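Long-range contacts in catalase (Corynebacterium glutamicum, PDB 4B7H), which breaks down hydrogen peroxide to water and oxygen with a haem group and is captured here with the inhibitor nitric oxide: residues L128-N136 against P368-V376; Q325-I333 against R348-Q356. All blocks are in the same frame, centred on the assembly; numbering follows the deposited sequence. Where two conformers were deposited one is given.

Contact 1 (L128-N136 against P368-V376)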
loop_
_atom_site.group_PDB
_atom_site.type_symbol
_atom_site.label_atom_id
_atom_site.label_comp_id
_atom_site.label_asym_id
_atom_site.label_seq_id
_atom_site.Cartn_x
_atom_site.Cartn_y
_atom_site.Cartn_z
ATOM N N LEU A 128 12.708 8.638 22.954
ATOM C CA LEU A 128 14.113 8.242 22.893
ATOM C C LEU A 128 14.284 6.818 22.406
ATOM O O LEU A 128 13.502 5.942 22.773
ATOM C CB LEU A 128 14.716 8.327 24.293
ATOM C CG LEU A 128 14.830 9.738 24.857
ATOM C CD1 LEU A 128 14.780 9.694 26.368
ATOM C CD2 LEU A 128 16.122 10.386 24.368
ATOM N N ARG A 129 15.316 6.591 21.589
ATOM C CA ARG A 129 15.805 5.246 21.296
ATOM C C ARG A 129 17.234 5.125 21.781
ATOM O O ARG A 129 18.069 5.980 21.470
ATOM C CB ARG A 129 15.813 4.963 19.791
ATOM C CG ARG A 129 16.692 3.750 19.424
ATOM C CD ARG A 129 16.326 3.210 18.049
ATOM N NE ARG A 129 14.924 2.808 18.059
ATOM C CZ ARG A 129 14.143 2.740 16.987
ATOM N NH1 ARG A 129 14.634 3.018 15.783
ATOM N NH2 ARG A 129 12.868 2.392 17.124
ATOM N N PHE A 130 17.515 4.063 22.523
ATOM C CA PHE A 130 18.879 3.726 22.890
ATOM C C PHE A 130 19.301 2.489 22.108
ATOM O O PHE A 130 18.647 1.442 22.184
ATOM C CB PHE A 130 18.974 3.494 24.400
ATOM C CG PHE A 130 18.491 4.663 25.214
ATOM C CD1 PHE A 130 19.245 5.824 25.284
ATOM C CD2 PHE A 130 17.266 4.622 25.876
ATOM C CE1 PHE A 130 18.805 6.919 26.011
ATOM C CE2 PHE A 130 16.812 5.722 26.610
ATOM C CZ PHE A 130 17.584 6.870 26.676
ATOM N N TYR A 131 20.372 2.625 21.325
ATOM C CA TYR A 131 20.864 1.513 20.514
ATOM C C TYR A 131 21.769 0.649 21.386
ATOM O O TYR A 131 22.996 0.769 21.330
ATOM C CB TYR A 131 21.615 2.025 19.273
ATOM C CG TYR A 131 20.747 2.796 18.278
ATOM C CD1 TYR A 131 20.509 4.166 18.431
ATOM C CD2 TYR A 131 20.186 2.157 17.175
ATOM C CE1 TYR A 131 19.729 4.870 17.522
ATOM C CE2 TYR A 131 19.398 2.854 16.253
ATOM C CZ TYR A 131 19.180 4.213 16.428
ATOM O OH TYR A 131 18.403 4.922 15.538
ATOM N N THR A 132 21.163 -0.218 22.198
ATOM C CA THR A 132 21.913 -0.993 23.185
ATOM C C THR A 132 22.484 -2.284 22.605
ATOM O O THR A 132 22.085 -2.736 21.522
ATOM C CB THR A 132 21.079 -1.327 24.464
ATOM O OG1 THR A 132 20.473 -2.623 24.345
ATOM C CG2 THR A 132 20.015 -0.275 24.746
ATOM N N GLU A 133 23.403 -2.888 23.350
ATOM C CA GLU A 133 24.044 -4.133 22.938
ATOM C C GLU A 133 23.084 -5.319 23.016
ATOM O O GLU A 133 23.372 -6.388 22.488
ATOM C CB GLU A 133 25.291 -4.404 23.788
ATOM C CG GLU A 133 26.394 -3.360 23.618
ATOM C CD GLU A 133 27.602 -3.620 24.503
ATOM O OE1 GLU A 133 27.770 -4.764 24.976
ATOM O OE2 GLU A 133 28.385 -2.672 24.727
ATOM N N GLU A 134 21.949 -5.131 23.685
ATOM C CA GLU A 134 20.925 -6.176 23.777
ATOM C C GLU A 134 19.648 -5.763 23.046
ATOM O O GLU A 134 18.560 -6.282 23.319
ATOM C CB GLU A 134 20.664 -6.575 25.241
ATOM C CG GLU A 134 21.921 -7.188 25.864
ATOM C CD GLU A 134 21.798 -7.658 27.307
ATOM O OE1 GLU A 134 20.785 -7.381 27.977
ATOM O OE2 GLU A 134 22.756 -8.311 27.780
ATOM N N GLY A 135 19.795 -4.841 22.097
ATOM C CA GLY A 135 18.688 -4.408 21.259
ATOM C C GLY A 135 18.330 -2.943 21.438
ATOM O O GLY A 135 18.849 -2.267 22.332
ATOM N N ASN A 136 17.444 -2.441 20.580
ATOM C CA ASN A 136 16.967 -1.066 20.708
ATOM C C ASN A 136 15.977 -0.972 21.858
ATOM O O ASN A 136 14.980 -1.686 21.883
ATOM C CB ASN A 136 16.304 -0.568 19.417
ATOM C CG ASN A 136 17.283 -0.465 18.256
ATOM O OD1 ASN A 136 18.496 -0.398 18.468
ATOM N ND2 ASN A 136 16.762 -0.450 17.022
ATOM N N PRO A 368 17.744 1.714 7.903
ATOM C CA PRO A 368 18.942 2.062 8.674
ATOM C C PRO A 368 18.686 2.581 10.104
ATOM O O PRO A 368 19.323 2.093 11.043
ATOM C CB PRO A 368 19.603 3.119 7.793
ATOM C CG PRO A 368 19.308 2.609 6.393
ATOM C CD PRO A 368 17.883 2.080 6.478
ATOM N N VAL A 369 17.774 3.532 10.284
ATOM C CA VAL A 369 17.586 4.125 11.608
ATOM C C VAL A 369 16.877 3.165 12.584
ATOM O O VAL A 369 16.943 3.340 13.808
ATOM C CB VAL A 369 16.847 5.484 11.502
ATOM C CG1 VAL A 369 15.379 5.286 11.207
ATOM C CG2 VAL A 369 17.013 6.291 12.761
ATOM N N ASN A 370 16.211 2.142 12.049
ATOM C CA ASN A 370 15.451 1.216 12.887
ATOM C C ASN A 370 16.170 -0.086 13.230
ATOM O O ASN A 370 15.729 -0.819 14.121
ATOM C CB ASN A 370 14.088 0.938 12.261
ATOM C CG ASN A 370 13.220 2.175 12.229
ATOM O OD1 ASN A 370 13.221 2.959 13.184
ATOM N ND2 ASN A 370 12.492 2.379 11.127
ATOM N N ARG A 371 17.270 -0.374 12.539
ATOM C CA ARG A 371 18.047 -1.579 12.835
ATOM C C ARG A 371 18.851 -1.417 14.112
ATOM O O ARG A 371 19.455 -0.368 14.338
ATOM C CB ARG A 371 19.041 -1.875 11.715
ATOM C CG ARG A 371 18.425 -2.142 10.383
ATOM C CD ARG A 371 19.376 -2.953 9.526
ATOM N NE ARG A 371 20.642 -2.287 9.224
ATOM C CZ ARG A 371 20.839 -1.501 8.169
ATOM N NH1 ARG A 371 19.844 -1.249 7.327
ATOM N NH2 ARG A 371 22.031 -0.953 7.961
ATOM N N PRO A 372 18.902 -2.474 14.943
ATOM C CA PRO A 372 19.755 -2.396 16.130
ATOM C C PRO A 372 21.240 -2.516 15.769
ATOM O O PRO A 372 21.589 -2.700 14.595
ATOM C CB PRO A 372 19.287 -3.587 16.968
ATOM C CG PRO A 372 18.766 -4.569 15.974
ATOM C CD PRO A 372 18.143 -3.738 14.881
ATOM N N ILE A 373 22.117 -2.392 16.760
ATOM C CA ILE A 373 23.536 -2.527 16.463
ATOM C C ILE A 373 23.960 -3.994 16.388
ATOM O O ILE A 373 24.930 -4.320 15.712
ATOM C CB ILE A 373 24.433 -1.716 17.408
ATOM C CG1 ILE A 373 24.247 -2.165 18.857
ATOM C CG2 ILE A 373 24.155 -0.235 17.228
ATOM C CD1 ILE A 373 25.280 -1.577 19.807
ATOM N N ASN A 374 23.214 -4.867 17.066
ATOM C CA ASN A 374 23.444 -6.312 17.002
ATOM C C ASN A 374 22.652 -6.977 15.872
ATOM O O ASN A 374 21.672 -6.413 15.379
ATOM C CB ASN A 374 23.153 -6.985 18.364
ATOM C CG ASN A 374 21.715 -6.746 18.871
ATOM O OD1 ASN A 374 21.183 -5.638 18.790
ATOM N ND2 ASN A 374 21.093 -7.796 19.415
ATOM N N GLU A 375 23.078 -8.162 15.446
ATOM C CA GLU A 375 22.376 -8.862 14.371
ATOM C C GLU A 375 21.031 -9.390 14.845
ATOM O O GLU A 375 20.903 -9.911 15.951
ATOM C CB GLU A 375 23.215 -10.015 13.819
ATOM C CG GLU A 375 24.471 -9.572 13.072
ATOM C CD GLU A 375 24.201 -9.125 11.641
ATOM O OE1 GLU A 375 23.054 -9.244 11.163
ATOM O OE2 GLU A 375 25.155 -8.660 10.984
ATOM N N VAL A 376 20.023 -9.245 13.998
ATOM C CA VAL A 376 18.706 -9.788 14.283
ATOM C C VAL A 376 18.645 -11.225 13.781
ATOM O O VAL A 376 18.947 -11.492 12.615
ATOM C CB VAL A 376 17.622 -8.936 13.599
ATOM C CG1 VAL A 376 16.270 -9.650 13.601
ATOM C CG2 VAL A 376 17.537 -7.560 14.255
HETATM O O HOH W 1 20.863 -1.633 19.242
#

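Contact 2 (Q325-I333 against R348-Q356). Unlike the reference sequence in segment 325-333: I326 (reference Leu). With HEM (protoporphyrin IX containing Fe), chain E.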
loop_
_atom_site.group_PDB
_atom_site.type_symbol
_atom_site.label_atom_id
_atom_site.label_comp_id
_atom_site.label_asym_id
_atom_site.label_seq_id
_atom_site.Cartn_x
_atom_site.Cartn_y
_atom_site.Cartn_z
ATOM N N GLN A 325 10.938 8.557 9.123
ATOM C CA GLN A 325 10.865 7.095 9.057
ATOM C C GLN A 325 11.309 6.359 10.326
ATOM O O GLN A 325 11.263 5.124 10.363
ATOM C CB GLN A 325 11.704 6.561 7.894
ATOM C CG GLN A 325 11.183 6.960 6.534
ATOM C CD GLN A 325 11.881 6.235 5.401
ATOM O OE1 GLN A 325 11.236 5.818 4.431
ATOM N NE2 GLN A 325 13.211 6.087 5.507
ATOM N N ILE A 326 11.773 7.070 11.352
ATOM C CA ILE A 326 12.064 6.370 12.597
ATOM C C ILE A 326 10.760 5.788 13.135
ATOM O O ILE A 326 9.681 6.359 12.937
ATOM C CB ILE A 326 12.811 7.249 13.636
ATOM C CG1 ILE A 326 13.592 6.364 14.614
ATOM C CG2 ILE A 326 11.867 8.198 14.386
ATOM C CD1 ILE A 326 14.568 7.127 15.497
ATOM N N ALA A 327 10.862 4.617 13.753
ATOM C CA ALA A 327 9.689 3.910 14.247
ATOM C C ALA A 327 9.865 3.694 15.740
ATOM O O ALA A 327 10.312 2.631 16.184
ATOM C CB ALA A 327 9.533 2.570 13.516
ATOM N N LEU A 328 9.570 4.727 16.519
ATOM C CA LEU A 328 9.780 4.661 17.963
ATOM C C LEU A 328 8.604 3.919 18.589
ATOM O O LEU A 328 7.456 4.140 18.213
ATOM C CB LEU A 328 9.949 6.071 18.531
ATOM C CG LEU A 328 11.267 6.718 18.062
ATOM C CD1 LEU A 328 11.232 8.242 18.126
ATOM C CD2 LEU A 328 12.454 6.191 18.877
ATOM N N ASP A 329 8.887 3.025 19.529
ATOM C CA ASP A 329 7.890 2.046 19.957
ATOM C C ASP A 329 8.156 1.628 21.406
ATOM O O ASP A 329 9.217 1.088 21.705
ATOM C CB ASP A 329 7.993 0.855 18.993
ATOM C CG ASP A 329 7.104 -0.319 19.361
ATOM O OD1 ASP A 329 6.286 -0.223 20.302
ATOM O OD2 ASP A 329 7.221 -1.359 18.670
ATOM N N PRO A 330 7.187 1.863 22.317
ATOM C CA PRO A 330 7.418 1.508 23.727
ATOM C C PRO A 330 7.558 0.000 23.923
ATOM O O PRO A 330 8.072 -0.446 24.949
ATOM C CB PRO A 330 6.169 2.048 24.448
ATOM C CG PRO A 330 5.128 2.147 23.391
ATOM C CD PRO A 330 5.860 2.475 22.114
ATOM N N GLY A 331 7.116 -0.780 22.940
ATOM C CA GLY A 331 7.301 -2.223 22.980
ATOM C C GLY A 331 8.733 -2.664 22.734
ATOM O O GLY A 331 9.068 -3.843 22.909
ATOM N N ASN A 332 9.581 -1.730 22.310
ATOM C CA ASN A 332 11.006 -1.997 22.186
ATOM C C ASN A 332 11.658 -1.992 23.567
ATOM O O ASN A 332 12.364 -1.045 23.938
ATOM C CB ASN A 332 11.667 -0.977 21.262
ATOM C CG ASN A 332 11.365 -1.238 19.805
ATOM O OD1 ASN A 332 11.040 -2.369 19.417
ATOM N ND2 ASN A 332 11.489 -0.204 18.982
ATOM N N ILE A 333 11.395 -3.049 24.333
ATOM C CA ILE A 333 12.032 -3.234 25.622
ATOM C C ILE A 333 13.170 -4.244 25.509
ATOM O O ILE A 333 13.300 -4.946 24.497
ATOM C CB ILE A 333 11.018 -3.638 26.709
ATOM C CG1 ILE A 333 10.320 -4.961 26.362
ATOM C CG2 ILE A 333 10.009 -2.513 26.935
ATOM C CD1 ILE A 333 9.421 -5.472 27.481
ATOM N N ARG A 348 -0.569 0.594 24.197
ATOM C CA ARG A 348 0.548 1.128 23.422
ATOM C C ARG A 348 1.488 0.036 22.918
ATOM O O ARG A 348 1.996 0.122 21.802
ATOM C CB ARG A 348 1.343 2.134 24.244
ATOM C CG ARG A 348 0.570 3.382 24.606
ATOM C CD ARG A 348 1.438 4.320 25.428
ATOM N NE ARG A 348 2.455 4.961 24.599
ATOM C CZ ARG A 348 3.662 5.332 25.026
ATOM N NH1 ARG A 348 4.032 5.116 26.286
ATOM N NH2 ARG A 348 4.511 5.912 24.182
ATOM N N ILE A 349 1.712 -0.996 23.730
ATOM C CA ILE A 349 2.641 -2.055 23.339
ATOM C C ILE A 349 2.177 -2.732 22.041
ATOM O O ILE A 349 2.994 -3.188 21.234
ATOM C CB ILE A 349 2.849 -3.061 24.495
ATOM C CG1 ILE A 349 3.461 -2.357 25.721
ATOM C CG2 ILE A 349 3.727 -4.226 24.070
ATOM C CD1 ILE A 349 4.817 -1.707 25.477
ATOM N N PHE A 350 0.866 -2.752 21.812
ATOM C CA PHE A 350 0.334 -3.206 20.534
ATOM C C PHE A 350 0.385 -2.136 19.430
ATOM O O PHE A 350 0.796 -2.405 18.298
ATOM C CB PHE A 350 -1.112 -3.696 20.678
ATOM C CG PHE A 350 -1.820 -3.813 19.359
ATOM C CD1 PHE A 350 -1.492 -4.835 18.479
ATOM C CD2 PHE A 350 -2.766 -2.876 18.970
ATOM C CE1 PHE A 350 -2.106 -4.940 17.241
ATOM C CE2 PHE A 350 -3.389 -2.978 17.729
ATOM C CZ PHE A 350 -3.059 -4.012 16.867
ATOM N N ALA A 351 -0.044 -0.927 19.769
ATOM C CA ALA A 351 -0.436 0.064 18.775
ATOM C C ALA A 351 0.664 0.621 17.882
ATOM O O ALA A 351 0.404 0.924 16.721
ATOM C CB ALA A 351 -1.176 1.199 19.449
ATOM N N TYR A 352 1.876 0.783 18.404
ATOM C CA TYR A 352 2.898 1.506 17.639
ATOM C C TYR A 352 3.407 0.693 16.457
ATOM O O TYR A 352 3.422 1.189 15.326
ATOM C CB TYR A 352 4.061 1.963 18.521
ATOM C CG TYR A 352 3.683 3.083 19.469
ATOM C CD1 TYR A 352 2.708 2.894 20.450
ATOM C CD2 TYR A 352 4.302 4.319 19.396
ATOM C CE1 TYR A 352 2.356 3.913 21.311
ATOM C CE2 TYR A 352 3.967 5.342 20.274
ATOM C CZ TYR A 352 2.985 5.131 21.222
ATOM O OH TYR A 352 2.647 6.131 22.100
ATOM N N ALA A 353 3.812 -0.552 16.715
ATOM C CA ALA A 353 4.263 -1.433 15.648
ATOM C C ALA A 353 3.146 -1.646 14.638
ATOM O O ALA A 353 3.393 -1.735 13.441
ATOM C CB ALA A 353 4.737 -2.763 16.207
ATOM N N ASP A 354 1.908 -1.727 15.120
ATOM C CA ASP A 354 0.778 -1.881 14.222
ATOM C C ASP A 354 0.712 -0.700 13.248
ATOM O O ASP A 354 0.586 -0.888 12.033
ATOM C CB ASP A 354 -0.531 -2.005 15.004
ATOM C CG ASP A 354 -1.725 -2.153 14.098
ATOM O OD1 ASP A 354 -1.774 -3.155 13.352
ATOM O OD2 ASP A 354 -2.608 -1.270 14.106
ATOM N N GLN A 355 0.789 0.523 13.764
ATOM C CA GLN A 355 0.744 1.675 12.867
ATOM C C GLN A 355 1.962 1.708 11.939
ATOM O O GLN A 355 1.845 2.025 10.751
ATOM C CB GLN A 355 0.621 3.005 13.617
ATOM C CG GLN A 355 0.507 4.157 12.605
ATOM C CD GLN A 355 0.090 5.496 13.179
ATOM O OE1 GLN A 355 0.432 6.545 12.613
ATOM N NE2 GLN A 355 -0.669 5.483 14.275
ATOM N N GLN A 356 3.127 1.357 12.474
ATOM C CA GLN A 356 4.358 1.427 11.697
ATOM C C GLN A 356 4.377 0.446 10.529
ATOM O O GLN A 356 4.888 0.772 9.453
ATOM C CB GLN A 356 5.561 1.257 12.629
ATOM C CG GLN A 356 5.759 2.497 13.495
ATOM C CD GLN A 356 6.381 2.218 14.845
ATOM O OE1 GLN A 356 6.759 1.084 15.160
ATOM N NE2 GLN A 356 6.496 3.270 15.660
HETATM C CHA HEM E . 2.861 8.446 18.749
HETATM C CHB HEM E . -0.519 5.267 20.161
HETATM C CHC HEM E . -0.474 7.283 24.562
HETATM C CHD HEM E . 3.790 9.236 23.477
HETATM C C1A HEM E . 1.938 7.428 18.741
HETATM C C2A HEM E . 1.634 6.567 17.613
HETATM C C3A HEM E . 0.712 5.683 18.022
HETATM C C4A HEM E . 0.397 5.959 19.403
HETATM C CMA HEM E . 0.060 4.549 17.225
HETATM C CAA HEM E . 2.291 6.669 16.219
HETATM C CBA HEM E . 3.572 5.847 16.205
HETATM C CGA HEM E . 4.178 5.734 14.831
HETATM O O1A HEM E . 5.432 5.757 14.754
HETATM O O2A HEM E . 3.444 5.615 13.815
HETATM C C1B HEM E . -0.832 5.544 21.472
HETATM C C2B HEM E . -1.859 4.896 22.257
HETATM C C3B HEM E . -1.858 5.480 23.473
HETATM C C4B HEM E . -0.816 6.483 23.485
HETATM C CMB HEM E . -2.769 3.770 21.723
HETATM C CAB HEM E . -2.716 5.182 24.717
HETATM C CBB HEM E . -3.235 3.978 24.953
HETATM C C1C HEM E . 0.778 7.849 24.716
HETATM C C2C HEM E . 1.469 8.158 25.960
HETATM C C3C HEM E . 2.655 8.702 25.636
HETATM C C4C HEM E . 2.745 8.727 24.191
HETATM C CMC HEM E . 0.892 7.911 27.376
HETATM C CAC HEM E . 3.819 9.169 26.543
HETATM C CBC HEM E . 4.054 8.635 27.754
HETATM C C1D HEM E . 3.881 9.263 22.113
HETATM C C2D HEM E . 4.950 9.906 21.419
HETATM C C3D HEM E . 4.679 9.672 19.959
HETATM C C4D HEM E . 3.472 8.893 19.896
HETATM C CMD HEM E . 6.115 10.683 22.029
HETATM C CAD HEM E . 5.560 10.150 18.815
HETATM C CBD HEM E . 6.772 9.225 18.722
HETATM C CGD HEM E . 7.644 9.809 17.650
HETATM O O1D HEM E . 7.829 9.164 16.587
HETATM O O2D HEM E . 8.144 10.944 17.849
HETATM N NA HEM E . 1.173 7.028 19.826
HETATM N NB HEM E . -0.215 6.506 22.241
HETATM N NC HEM E . 1.593 8.205 23.653
HETATM N ND HEM E . 3.017 8.679 21.191
HETATM FE FE HEM E . 1.370 7.653 21.725
HETATM O O HOH W 2 8.180 -0.924 16.191
HETATM O O HOH W 3 3.952 -1.319 19.463
#

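Contact 1 (L128-N136 against P368-V376)
R129 has CG opposite its backbone N (chi1 163°), and a bend at chi3 turns the guanidinium toward N370, while Y131, chi1 -65°, points its ring at V369. R129 NH1 donates an almost straight bond to N370 OD1 (3.0 Å), lying on a lone pair of that oxygen and in the plane of the guanidinium, which stands 75° from the amide; N370 OD1 also accepts from the backbone N of A327. The same NH1 makes a weak bond to V369 O; Y131 OH donates to this oxygen more firmly at 2.8 Å, so one carbonyl is held by two side chains. R129 CD lies against a face of the Y131 ring near its rim. Farther along, N136 OD1 rests on P372 CA (3.3 Å), and I373 packs its CG2 on Y131 CB (4.0 Å). A water donates to T132 O and N136 OD1 and accepts from I373 N. N374 OD1 is buried without a partner, though its ND2 bonds G27 O of the second subunit. R129 NE forms a salt bridge to D138. The contact joins the end of the 125-132/135-142 hairpin, strands and turn, to the loop after helix 343-359, with helix 7-11 and strands 73-82 and 100-108 packed around Y131.

Contact 2 (Q325-I333 against R348-Q356)
Y352 OH binds the haem iron at 2.0 Å, and the phenol ring is sandwiched: P330 CD sits over the centre of one face, a CH-pi contact 3.5 Å from the ring centroid, while haem C4A lies beneath the opposite face, toward the rim. R348 grips the same oxygen side-on, NE and NH2 each donating to Y352 OH at 2.8 Å from nearly within the guanidinium plane. A chi3 of 73° bends the arginine so that its guanidinium has haem C3C over one face and P330 CG over the other. These two bonds and the iron fix the position of the phenolic oxygen and the rotation of its ring. Beside the ring, Q356 NE2 joins protein and cofactor, donating to haem O1A at 2.9 Å in an almost straight bond and to L328 O from above the carbonyl plane; A327 CB packs on Q356 CD at 3.4 Å.

Outside this shell, D329 OD1 accepts from G331 N in an Asx turn, within a type I turn that carries P330 toward the helix. I349 CD1 touches P330 O and G331 N. One water donates to both D329 OD2 and Q356 OE1; another accepts from A353 N. V140 O and H212 hold the terminal nitrogens of R348, and D138 OD2 takes the amide of D329. Helix 343-359 thus supplies the proximal ligand of a haem catalase site, Y352, and its partner R348, the tyrosine and arginine pair that marks this family.

How the contacts relate
Both contacts are largely buried, but the centre of contact 2 is about 9 Å, and that of contact 1 about 17 Å, from the centre of the chain; some of the contact 1 hairpin turn is exposed. Along the sequence, contact 2 is nested within the loop closed by contact 1. They meet directly: N370 ND2 probably donates to Q325 O, and R129 NH2 makes a weak hydrogen bond to A327 O. D138 serves both, through R129 and D329. Both border the second subunit; contact 2 also reaches the third and fourth. Contact 1 relies on hydrogen bonds to V369 O and the N370 amide, a bridging water and I373 packing; contact 2 on a metal, a porphyrin and the faces of Y352 and R348 covered by P330.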